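Local structure of arabinogalactan endo-1,4-beta-galactosidase (Ignisphaera aggregans, 7OSK) at residues P264-R278 against F330-G342. The protein probably hydrolyses internal beta-1,4-galactosidic linkages of arabinogalactan through its glycoside hydrolase family 53 catalytic domain, the part present here. Sequence-based numbering, arbitrary orientation.
Sequences PYWHGTMDDFRNLVR and FIRDLIAALYEEG
Phe330 meets Pro264 and Met270 along the CD1-CE1 side of its ring: CG of Pro264 approaches obliquely, nearest CE1, while the Met270 methyl lies at the ring edge, CE to Phe330 CD1 3.7 Å. Met270 is a knob in the hole formed by Phe330, Asp333, Leu334 and Ala337; bends at chi2 and chi3 fold its thioether back, bringing CE to the phenylalanine. Leu334 sends CD1 over one face of the Phe273 ring, a CH-pi contact 3.8 Å from the centroid, and CG2 of Val277 covers the opposite face. At Ala337 the small CB lies over one face of the guanidinium of Arg274, 3.7 Å from NH1. Leu338 puts CB against Phe273 CE2 and CD1 against Val277 CG2. Glu340 reaches Arg274 in the guanidinium plane, a salt bridge of 2.7 Å from OE1 to NH2. Glu341, bent at chi2 (-71°), turns its carboxylate between two arginines: OE2 takes a weak bond from Arg274 NE (2.9 Å) and another from Arg278 NH2, and OE1 a weak one from Arg278 NH1 at 2.6 Å. These weak bonds belong to salt bridges, and the two arginines and two glutamates form one network. Both guanidinium planes stand nearly perpendicular to the Glu341 carboxylate. A leucine in place of Arg274 would probably leave Glu340 without its mate across the interface and Glu341 with Arg278 as its remaining arginine partner there. Beside this network, Val277 CG1 packs on Glu341 CB and comes 3.4 Å from Gly342 N. Segments 270-278 and 330-342 run roughly parallel (30°); their helices, 270-283 and 324-342, are neighbours on the outside of the eight-stranded TIM barrel, away from the calcium site. Phe273, Phe330, Leu334 and Leu338 rest on strand 287-293, between them in sequence, and Leu338 also reaches strand 346-352.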
loop_
_atom_site.group_PDB
_atom_site.type_symbol
_atom_site.label_atom_id
_atom_site.label_comp_id
_atom_site.label_asym_id
_atom_site.label_seq_id
_atom_site.Cartn_x
_atom_site.Cartn_y
_atom_site.Cartn_z
ATOM N N PRO A 264 -12.505 5.756 2.967
ATOM C CA PRO A 264 -13.620 6.459 3.618
ATOM C C PRO A 264 -14.937 5.688 3.597
ATOM O O PRO A 264 -15.716 5.769 4.547
ATOM C CB PRO A 264 -13.750 7.748 2.798
ATOM C CG PRO A 264 -12.435 7.936 2.160
ATOM C CD PRO A 264 -11.910 6.567 1.889
ATOM N N TYR A 265 -15.174 4.947 2.519
ATOM C CA TYR A 265 -16.421 4.203 2.351
ATOM C C TYR A 265 -16.457 2.934 3.205
ATOM O O TYR A 265 -17.419 2.167 3.144
ATOM C CB TYR A 265 -16.636 3.847 0.871
ATOM C CG TYR A 265 -15.400 3.345 0.146
ATOM C CD1 TYR A 265 -14.985 2.024 0.261
ATOM C CD2 TYR A 265 -14.654 4.195 -0.660
ATOM C CE1 TYR A 265 -13.859 1.564 -0.408
ATOM C CE2 TYR A 265 -13.531 3.747 -1.330
ATOM C CZ TYR A 265 -13.139 2.432 -1.201
ATOM O OH TYR A 265 -12.021 1.990 -1.868
ATOM N N TRP A 266 -15.412 2.724 4.000
ATOM C CA TRP A 266 -15.304 1.551 4.861
ATOM C C TRP A 266 -14.984 1.927 6.298
ATOM O O TRP A 266 -15.556 1.374 7.235
ATOM C CB TRP A 266 -14.214 0.606 4.349
ATOM C CG TRP A 266 -14.629 -0.309 3.244
ATOM C CD1 TRP A 266 -15.900 -0.658 2.893
ATOM C CD2 TRP A 266 -13.760 -1.001 2.342
ATOM N NE1 TRP A 266 -15.876 -1.524 1.828
ATOM C CE2 TRP A 266 -14.573 -1.750 1.470
ATOM C CE3 TRP A 266 -12.371 -1.059 2.185
ATOM C CZ2 TRP A 266 -14.045 -2.547 0.458
ATOM C CZ3 TRP A 266 -11.850 -1.849 1.179
ATOM C CH2 TRP A 266 -12.684 -2.583 0.327
ATOM N N HIS A 267 -14.065 2.872 6.462
ATOM C CA HIS A 267 -13.419 3.096 7.749
ATOM C C HIS A 267 -13.914 4.340 8.480
ATOM O O HIS A 267 -13.752 4.446 9.695
ATOM C CB HIS A 267 -11.906 3.171 7.539
ATOM C CG HIS A 267 -11.308 1.892 7.038
ATOM N ND1 HIS A 267 -10.312 1.856 6.089
ATOM C CD2 HIS A 267 -11.570 0.602 7.358
ATOM C CE1 HIS A 267 -9.986 0.600 5.842
ATOM N NE2 HIS A 267 -10.733 -0.181 6.600
ATOM N N GLY A 268 -14.518 5.274 7.753
ATOM C CA GLY A 268 -15.150 6.422 8.382
ATOM C C GLY A 268 -15.022 7.728 7.623
ATOM O O GLY A 268 -14.582 7.764 6.474
ATOM N N THR A 269 -15.414 8.810 8.287
ATOM C CA THR A 269 -15.394 10.140 7.692
ATOM C C THR A 269 -14.007 10.760 7.780
ATOM O O THR A 269 -13.101 10.198 8.397
ATOM C CB THR A 269 -16.399 11.078 8.387
ATOM O OG1 THR A 269 -16.023 11.258 9.759
ATOM C CG2 THR A 269 -17.806 10.503 8.314
ATOM N N MET A 270 -13.849 11.922 7.156
ATOM C CA MET A 270 -12.588 12.648 7.197
ATOM C C MET A 270 -12.271 13.074 8.627
ATOM O O MET A 270 -11.107 13.140 9.023
ATOM C CB MET A 270 -12.644 13.873 6.281
ATOM C CG MET A 270 -11.286 14.490 5.984
ATOM S SD MET A 270 -10.182 13.376 5.090
ATOM C CE MET A 270 -11.121 13.082 3.591
ATOM N N ASP A 271 -13.319 13.359 9.397
ATOM C CA ASP A 271 -13.164 13.735 10.797
ATOM C C ASP A 271 -12.696 12.550 11.635
ATOM O O ASP A 271 -11.901 12.712 12.560
ATOM C CB ASP A 271 -14.478 14.283 11.356
ATOM C CG ASP A 271 -14.544 15.797 11.313
ATOM O OD1 ASP A 271 -13.580 16.452 11.761
ATOM O OD2 ASP A 271 -15.563 16.333 10.831
ATOM N N ASP A 272 -13.196 11.361 11.312
ATOM C CA ASP A 272 -12.767 10.146 11.994
ATOM C C ASP A 272 -11.280 9.906 11.751
ATOM O O ASP A 272 -10.578 9.367 12.609
ATOM C CB ASP A 272 -13.583 8.939 11.522
ATOM C CG ASP A 272 -15.059 9.067 11.849
ATOM O OD1 ASP A 272 -15.391 9.665 12.893
ATOM O OD2 ASP A 272 -15.888 8.566 11.062
ATOM N N PHE A 273 -10.805 10.311 10.576
ATOM C CA PHE A 273 -9.391 10.200 10.248
ATOM C C PHE A 273 -8.581 11.236 11.023
ATOM O O PHE A 273 -7.486 10.948 11.497
ATOM C CB PHE A 273 -9.170 10.368 8.743
ATOM C CG PHE A 273 -7.724 10.306 8.331
ATOM C CD1 PHE A 273 -7.057 9.093 8.266
ATOM C CD2 PHE A 273 -7.031 11.462 8.007
ATOM C CE1 PHE A 273 -5.729 9.034 7.889
ATOM C CE2 PHE A 273 -5.702 11.409 7.628
ATOM C CZ PHE A 273 -5.051 10.194 7.569
ATOM N N ARG A 274 -9.132 12.439 11.153
ATOM C CA ARG A 274 -8.476 13.512 11.895
ATOM C C ARG A 274 -8.260 13.136 13.355
ATOM O O ARG A 274 -7.212 13.422 13.931
ATOM C CB ARG A 274 -9.299 14.798 11.820
ATOM C CG ARG A 274 -8.857 15.760 10.735
ATOM C CD ARG A 274 -9.614 17.075 10.820
ATOM N NE ARG A 274 -8.906 18.155 10.139
ATOM C CZ ARG A 274 -9.006 18.424 8.841
ATOM N NH1 ARG A 274 -9.789 17.693 8.055
ATOM N NH2 ARG A 274 -8.316 19.430 8.324
ATOM N N ASN A 275 -9.260 12.497 13.950
ATOM C CA ASN A 275 -9.194 12.119 15.355
ATOM C C ASN A 275 -8.107 11.083 15.604
ATOM O O ASN A 275 -7.456 11.098 16.650
ATOM C CB ASN A 275 -10.545 11.579 15.829
ATOM C CG ASN A 275 -11.659 12.598 15.691
ATOM O OD1 ASN A 275 -11.453 13.796 15.895
ATOM N ND2 ASN A 275 -12.849 12.125 15.342
ATOM N N LEU A 276 -7.913 10.184 14.646
ATOM C CA LEU A 276 -6.879 9.164 14.768
ATOM C C LEU A 276 -5.492 9.791 14.735
ATOM O O LEU A 276 -4.635 9.463 15.554
ATOM C CB LEU A 276 -6.997 8.125 13.652
ATOM C CG LEU A 276 -5.920 7.033 13.688
ATOM C CD1 LEU A 276 -6.061 6.178 14.943
ATOM C CD2 LEU A 276 -5.969 6.177 12.442
ATOM N N VAL A 277 -5.275 10.686 13.778
ATOM C CA VAL A 277 -3.962 11.284 13.579
ATOM C C VAL A 277 -3.506 12.030 14.830
ATOM O O VAL A 277 -2.415 11.776 15.340
ATOM C CB VAL A 277 -3.958 12.248 12.369
ATOM C CG1 VAL A 277 -2.618 12.974 12.256
ATOM C CG2 VAL A 277 -4.251 11.488 11.082
ATOM N N ARG A 278 -4.339 12.940 15.326
ATOM C CA ARG A 278 -3.973 13.750 16.484
ATOM C C ARG A 278 -3.769 12.889 17.732
ATOM O O ARG A 278 -3.038 13.269 18.645
ATOM C CB ARG A 278 -5.033 14.821 16.753
ATOM C CG ARG A 278 -6.335 14.296 17.334
ATOM C CD ARG A 278 -7.300 15.430 17.634
ATOM N NE ARG A 278 -7.964 15.933 16.431
ATOM C CZ ARG A 278 -7.546 16.966 15.702
ATOM N NH1 ARG A 278 -6.449 17.638 16.033
ATOM N NH2 ARG A 278 -8.240 17.330 14.632
ATOM N N PHE A 330 -10.967 14.470 -2.580
ATOM C CA PHE A 330 -10.713 13.589 -1.449
ATOM C C PHE A 330 -9.220 13.462 -1.151
ATOM O O PHE A 330 -8.808 13.540 0.008
ATOM C CB PHE A 330 -11.308 12.204 -1.704
ATOM C CG PHE A 330 -10.684 11.122 -0.873
ATOM C CD1 PHE A 330 -10.822 11.123 0.506
ATOM C CD2 PHE A 330 -9.957 10.105 -1.466
ATOM C CE1 PHE A 330 -10.245 10.132 1.276
ATOM C CE2 PHE A 330 -9.379 9.108 -0.701
ATOM C CZ PHE A 330 -9.525 9.123 0.672
ATOM N N ILE A 331 -8.416 13.270 -2.193
ATOM C CA ILE A 331 -6.977 13.077 -2.024
ATOM C C ILE A 331 -6.316 14.324 -1.444
ATOM O O ILE A 331 -5.532 14.233 -0.498
ATOM C CB ILE A 331 -6.292 12.710 -3.358
ATOM C CG1 ILE A 331 -6.777 11.341 -3.838
ATOM C CG2 ILE A 331 -4.766 12.700 -3.201
ATOM C CD1 ILE A 331 -6.267 10.944 -5.215
ATOM N N ARG A 332 -6.619 15.483 -2.021
ATOM C CA ARG A 332 -6.073 16.744 -1.530
ATOM C C ARG A 332 -6.441 16.956 -0.065
ATOM O O ARG A 332 -5.614 17.407 0.731
ATOM C CB ARG A 332 -6.578 17.918 -2.371
ATOM C CG ARG A 332 -6.028 19.283 -1.952
ATOM C CD ARG A 332 -7.150 20.261 -1.610
ATOM N NE ARG A 332 -7.655 20.087 -0.247
ATOM C CZ ARG A 332 -7.401 20.909 0.771
ATOM N NH1 ARG A 332 -6.642 21.987 0.612
ATOM N NH2 ARG A 332 -7.915 20.652 1.965
ATOM N N ASP A 333 -7.680 16.624 0.288
ATOM C CA ASP A 333 -8.172 16.831 1.645
ATOM C C ASP A 333 -7.553 15.838 2.628
ATOM O O ASP A 333 -7.399 16.143 3.811
ATOM C CB ASP A 333 -9.699 16.726 1.678
ATOM C CG ASP A 333 -10.379 17.893 0.984
ATOM O OD1 ASP A 333 -9.696 18.898 0.695
ATOM O OD2 ASP A 333 -11.599 17.809 0.733
ATOM N N LEU A 334 -7.194 14.656 2.135
ATOM C CA LEU A 334 -6.527 13.659 2.966
ATOM C C LEU A 334 -5.097 14.101 3.266
ATOM O O LEU A 334 -4.626 13.981 4.398
ATOM C CB LEU A 334 -6.530 12.290 2.283
ATOM C CG LEU A 334 -6.038 11.116 3.136
ATOM C CD1 LEU A 334 -6.995 10.842 4.287
ATOM C CD2 LEU A 334 -5.858 9.870 2.284
ATOM N N ILE A 335 -4.412 14.609 2.244
ATOM C CA ILE A 335 -3.070 15.159 2.415
ATOM C C ILE A 335 -3.118 16.335 3.384
ATOM O O ILE A 335 -2.256 16.474 4.255
ATOM C CB ILE A 335 -2.464 15.615 1.064
ATOM C CG1 ILE A 335 -2.211 14.396 0.168
ATOM C CG2 ILE A 335 -1.166 16.402 1.287
ATOM C CD1 ILE A 335 -1.606 14.716 -1.196
ATOM N N ALA A 336 -4.131 17.179 3.227
ATOM C CA ALA A 336 -4.301 18.336 4.094
ATOM C C ALA A 336 -4.602 17.899 5.523
ATOM O O ALA A 336 -3.971 18.365 6.470
ATOM C CB ALA A 336 -5.409 19.232 3.568
ATOM N N ALA A 337 -5.571 17.001 5.669
ATOM C CA ALA A 337 -5.968 16.506 6.982
ATOM C C ALA A 337 -4.792 15.859 7.705
ATOM O O ALA A 337 -4.603 16.063 8.902
ATOM C CB ALA A 337 -7.111 15.515 6.849
ATOM N N LEU A 338 -4.003 15.080 6.975
ATOM C CA LEU A 338 -2.870 14.385 7.568
ATOM C C LEU A 338 -1.802 15.359 8.054
ATOM O O LEU A 338 -1.264 15.199 9.150
ATOM C CB LEU A 338 -2.262 13.402 6.565
ATOM C CG LEU A 338 -1.005 12.666 7.041
ATOM C CD1 LEU A 338 -1.256 11.935 8.353
ATOM C CD2 LEU A 338 -0.520 11.697 5.974
ATOM N N TYR A 339 -1.495 16.365 7.241
ATOM C CA TYR A 339 -0.426 17.302 7.565
ATOM C C TYR A 339 -0.852 18.314 8.623
ATOM O O TYR A 339 -0.064 18.671 9.500
ATOM C CB TYR A 339 0.043 18.039 6.307
ATOM C CG TYR A 339 1.143 19.042 6.579
ATOM C CD1 TYR A 339 2.310 18.660 7.227
ATOM C CD2 TYR A 339 1.015 20.370 6.188
ATOM C CE1 TYR A 339 3.320 19.572 7.483
ATOM C CE2 TYR A 339 2.021 21.289 6.438
ATOM C CZ TYR A 339 3.170 20.884 7.087
ATOM O OH TYR A 339 4.174 21.792 7.340
ATOM N N GLU A 340 -2.096 18.770 8.540
ATOM C CA GLU A 340 -2.607 19.778 9.465
ATOM C C GLU A 340 -2.681 19.247 10.895
ATOM O O GLU A 340 -2.613 20.016 11.855
ATOM C CB GLU A 340 -3.985 20.264 9.008
ATOM C CG GLU A 340 -3.931 21.175 7.788
ATOM C CD GLU A 340 -5.296 21.449 7.191
ATOM O OE1 GLU A 340 -6.308 21.122 7.845
ATOM O OE2 GLU A 340 -5.354 21.990 6.066
ATOM N N GLU A 341 -2.817 17.931 11.025
ATOM C CA GLU A 341 -2.887 17.280 12.329
ATOM C C GLU A 341 -1.578 16.568 12.652
ATOM O O GLU A 341 -1.093 16.619 13.784
ATOM C CB GLU A 341 -4.040 16.276 12.365
ATOM C CG GLU A 341 -5.353 16.802 11.812
ATOM C CD GLU A 341 -6.008 17.834 12.707
ATOM O OE1 GLU A 341 -5.405 18.209 13.736
ATOM O OE2 GLU A 341 -7.138 18.264 12.385
ATOM N N GLY A 342 -1.018 15.899 11.650
ATOM C CA GLY A 342 0.213 15.151 11.821
ATOM C C GLY A 342 1.401 16.045 12.113
ATOM O O GLY A 342 2.382 15.602 12.714
#